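Local atomic coordinates of CrmK (Actinoalloteichus sp. WH1-2216-6, PDB entry 5I1V), a protein that is a flavoenzyme with covalently bound FAD that acts as an oxidase in the recycling of shunt products during caerulomycin biosynthesis. Residues G136-L141 / S399-Y404. Numbering follows the deposited sequence. Where two conformers were deposited one is given.
Sequences GGYGPL and SLKTFY. With FAD (flavin-adenine dinucleotide), chain E.
Lys401 on strand 400-408 lays its aliphatic chain over one face of the Tyr138 ring, and this single pair carries the contact. The evidence for a CH-pi interaction is direct: CD of Lys401 stands 3.6 Å from the centroid of the Tyr138 ring, 24° off the normal, shifted toward the hydroxyl-bearing carbon CZ of Tyr138, which it meets at 3.3 Å. A bend at chi3 carries CE of Lys401 across the same face to 3.7 Å from CE1 of Tyr138; a second at chi4 (-75°) sends NZ past the ring's rim, where it forms a salt bridge with Asp346 and lies in cation-pi contact with Tyr446 and Tyr380.

With chi1 at 76°, CG of Tyr138 sits between its backbone N and carbonyl carbon, which places the ring between Lys401 and the flavin edge. On that opposite face N3 of FAD lies 3.9 Å above the plane, offset toward the ring's rim. The Tyr138 backbone grips the flavin twice: its N donates almost straight to O2 of FAD (3.1 Å), and its O accepts from N3 of FAD (2.8 Å). Thus a loop of the FAD-binding domain meets the antiparallel sheet holding strand 400-408 beside the flavin. Chemically, the ring is sandwiched between lysine methylenes and the flavin's pyrimidine edge, while its backbone reads O2 and N3.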
loop_
_atom_site.group_PDB
_atom_site.type_symbol
_atom_site.label_atom_id
_atom_site.label_comp_id
_atom_site.label_asym_id
_atom_site.label_seq_id
_atom_site.Cartn_x
_atom_site.Cartn_y
_atom_site.Cartn_z
ATOM N N GLY A 136 5.184 -1.738 -22.095
ATOM C CA GLY A 136 3.840 -2.048 -22.579
ATOM C C GLY A 136 2.919 -2.536 -21.472
ATOM O O GLY A 136 2.298 -3.571 -21.593
ATOM N N GLY A 137 2.852 -1.777 -20.386
ATOM C CA GLY A 137 2.048 -2.159 -19.250
ATOM C C GLY A 137 0.632 -2.506 -19.587
ATOM O O GLY A 137 0.001 -1.852 -20.398
ATOM N N TYR A 138 0.130 -3.547 -18.931
ATOM C CA TYR A 138 -1.248 -3.989 -19.053
ATOM C C TYR A 138 -1.862 -4.297 -17.680
ATOM O O TYR A 138 -1.173 -4.419 -16.655
ATOM C CB TYR A 138 -1.340 -5.246 -19.892
ATOM C CG TYR A 138 -0.895 -6.460 -19.163
ATOM C CD1 TYR A 138 0.446 -6.737 -19.010
ATOM C CD2 TYR A 138 -1.805 -7.345 -18.605
ATOM C CE1 TYR A 138 0.877 -7.870 -18.310
ATOM C CE2 TYR A 138 -1.375 -8.453 -17.890
ATOM C CZ TYR A 138 -0.031 -8.710 -17.742
ATOM O OH TYR A 138 0.420 -9.832 -17.023
ATOM N N GLY A 139 -3.172 -4.405 -17.670
ATOM C CA GLY A 139 -3.870 -4.859 -16.504
ATOM C C GLY A 139 -5.333 -5.164 -16.731
ATOM O O GLY A 139 -5.749 -5.436 -17.856
ATOM N N PRO A 140 -6.104 -5.218 -15.637
ATOM C CA PRO A 140 -7.472 -5.736 -15.717
ATOM C C PRO A 140 -8.381 -5.021 -16.678
ATOM O O PRO A 140 -9.323 -5.630 -17.176
ATOM C CB PRO A 140 -7.985 -5.627 -14.280
ATOM C CG PRO A 140 -6.774 -5.783 -13.452
ATOM C CD PRO A 140 -5.651 -5.131 -14.236
ATOM N N LEU A 141 -8.136 -3.754 -16.973
ATOM C CA LEU A 141 -8.986 -3.063 -17.933
ATOM C C LEU A 141 -8.450 -3.182 -19.378
ATOM O O LEU A 141 -9.024 -2.582 -20.279
ATOM C CB LEU A 141 -9.140 -1.573 -17.573
ATOM C CG LEU A 141 -9.819 -1.242 -16.216
ATOM C CD1 LEU A 141 -9.948 0.264 -15.955
ATOM C CD2 LEU A 141 -11.208 -1.864 -16.214
ATOM N N SER A 399 -3.742 -14.029 -26.670
ATOM C CA SER A 399 -5.106 -14.051 -26.179
ATOM C C SER A 399 -5.113 -14.091 -24.673
ATOM O O SER A 399 -6.079 -13.693 -24.040
ATOM C CB SER A 399 -5.822 -15.331 -26.671
ATOM O OG SER A 399 -5.886 -15.333 -28.068
ATOM N N LEU A 400 -4.026 -14.616 -24.115
ATOM C CA LEU A 400 -3.973 -15.014 -22.746
ATOM C C LEU A 400 -2.504 -14.929 -22.284
ATOM O O LEU A 400 -1.603 -15.243 -23.047
ATOM C CB LEU A 400 -4.526 -16.441 -22.624
ATOM C CG LEU A 400 -4.863 -16.797 -21.191
ATOM C CD1 LEU A 400 -6.194 -17.488 -21.062
ATOM C CD2 LEU A 400 -3.731 -17.633 -20.617
ATOM N N LYS A 401 -2.286 -14.428 -21.086
ATOM C CA LYS A 401 -0.973 -14.352 -20.499
ATOM C C LYS A 401 -0.846 -15.362 -19.360
ATOM O O LYS A 401 -1.846 -15.706 -18.690
ATOM C CB LYS A 401 -0.683 -12.960 -19.984
ATOM C CG LYS A 401 -0.620 -11.904 -21.058
ATOM C CD LYS A 401 -0.183 -10.570 -20.480
ATOM C CE LYS A 401 0.622 -9.748 -21.470
ATOM N NZ LYS A 401 1.985 -10.292 -21.600
ATOM N N THR A 402 0.366 -15.879 -19.176
ATOM C CA THR A 402 0.652 -16.728 -18.036
ATOM C C THR A 402 1.933 -16.208 -17.367
ATOM O O THR A 402 2.822 -15.674 -18.021
ATOM C CB THR A 402 0.820 -18.228 -18.382
ATOM O OG1 THR A 402 2.128 -18.452 -18.919
ATOM C CG2 THR A 402 -0.287 -18.708 -19.345
ATOM N N PHE A 403 1.976 -16.398 -16.064
ATOM C CA PHE A 403 2.945 -15.828 -15.171
ATOM C C PHE A 403 3.274 -16.947 -14.168
ATOM O O PHE A 403 2.387 -17.719 -13.798
ATOM C CB PHE A 403 2.259 -14.635 -14.499
ATOM C CG PHE A 403 3.078 -13.960 -13.452
ATOM C CD1 PHE A 403 4.246 -13.289 -13.798
ATOM C CD2 PHE A 403 2.684 -13.965 -12.135
ATOM C CE1 PHE A 403 5.010 -12.654 -12.825
ATOM C CE2 PHE A 403 3.437 -13.327 -11.159
ATOM C CZ PHE A 403 4.604 -12.670 -11.506
ATOM N N TYR A 404 4.545 -17.048 -13.776
ATOM C CA TYR A 404 5.050 -18.023 -12.828
ATOM C C TYR A 404 5.806 -17.239 -11.769
ATOM O O TYR A 404 6.545 -16.298 -12.123
ATOM C CB TYR A 404 6.051 -18.956 -13.474
ATOM C CG TYR A 404 5.524 -19.744 -14.624
ATOM C CD1 TYR A 404 5.132 -19.139 -15.815
ATOM C CD2 TYR A 404 5.436 -21.135 -14.545
ATOM C CE1 TYR A 404 4.668 -19.896 -16.887
ATOM C CE2 TYR A 404 4.946 -21.878 -15.598
ATOM C CZ TYR A 404 4.561 -21.275 -16.755
ATOM O OH TYR A 404 4.134 -22.086 -17.794
HETATM P PA FAD E . 12.622 -0.619 -11.782
HETATM O O1A FAD E . 13.183 -1.842 -11.099
HETATM O O2A FAD E . 12.909 0.692 -11.111
HETATM O O5B FAD E . 13.088 -0.576 -13.280
HETATM C C5B FAD E . 12.758 -1.590 -14.224
HETATM C C4B FAD E . 13.699 -1.475 -15.431
HETATM O O4B FAD E . 13.362 -0.243 -16.101
HETATM C C3B FAD E . 15.185 -1.364 -15.162
HETATM O O3B FAD E . 15.879 -1.829 -16.306
HETATM C C2B FAD E . 15.409 0.117 -15.035
HETATM O O2B FAD E . 16.757 0.594 -15.090
HETATM C C1B FAD E . 14.439 0.663 -16.090
HETATM N N9A FAD E . 13.888 1.986 -15.704
HETATM C C8A FAD E . 13.265 2.363 -14.546
HETATM N N7A FAD E . 13.019 3.713 -14.564
HETATM C C5A FAD E . 13.479 4.145 -15.719
HETATM C C6A FAD E . 13.490 5.449 -16.335
HETATM N N6A FAD E . 12.925 6.433 -15.664
HETATM N N1A FAD E . 14.060 5.550 -17.540
HETATM C C2A FAD E . 14.644 4.505 -18.165
HETATM N N3A FAD E . 14.622 3.238 -17.678
HETATM C C4A FAD E . 14.097 3.072 -16.438
HETATM N N1 FAD E . 3.496 -5.200 -15.230
HETATM C C2 FAD E . 2.323 -5.126 -15.901
HETATM O O2 FAD E . 2.312 -4.823 -17.100
HETATM N N3 FAD E . 1.127 -5.369 -15.321
HETATM C C4 FAD E . 0.978 -5.741 -14.056
HETATM O O4 FAD E . -0.155 -5.916 -13.560
HETATM C C4X FAD E . 2.181 -5.838 -13.241
HETATM N N5 FAD E . 2.107 -6.211 -11.934
HETATM C C5X FAD E . 3.226 -6.187 -11.194
HETATM C C6 FAD E . 3.152 -6.406 -9.818
HETATM C C7 FAD E . 4.271 -6.410 -8.987
HETATM C C7M FAD E . 4.104 -6.652 -7.482
HETATM C C8 FAD E . 5.578 -6.161 -9.633
HETATM C C8M FAD E . 6.852 -6.169 -8.833
HETATM C C9 FAD E . 5.686 -5.945 -11.011
HETATM C C9A FAD E . 4.551 -5.944 -11.819
HETATM N N10 FAD E . 4.623 -5.711 -13.198
HETATM C C10 FAD E . 3.454 -5.607 -13.928
HETATM C "C1'" FAD E . 5.898 -5.710 -13.913
HETATM C "C2'" FAD E . 6.425 -4.318 -14.050
HETATM O "O2'" FAD E . 5.758 -3.688 -15.126
HETATM C "C3'" FAD E . 7.905 -4.281 -14.239
HETATM O "O3'" FAD E . 8.533 -4.934 -13.101
HETATM C "C4'" FAD E . 8.415 -2.836 -14.425
HETATM O "O4'" FAD E . 9.607 -2.901 -15.207
HETATM C "C5'" FAD E . 8.670 -2.179 -13.084
HETATM O "O5'" FAD E . 9.050 -0.822 -13.316
HETATM P P FAD E . 9.716 -0.077 -12.084
HETATM O O1P FAD E . 8.892 -0.255 -10.863
HETATM O O2P FAD E . 10.092 1.314 -12.490
HETATM O O3P FAD E . 11.070 -0.946 -11.890
#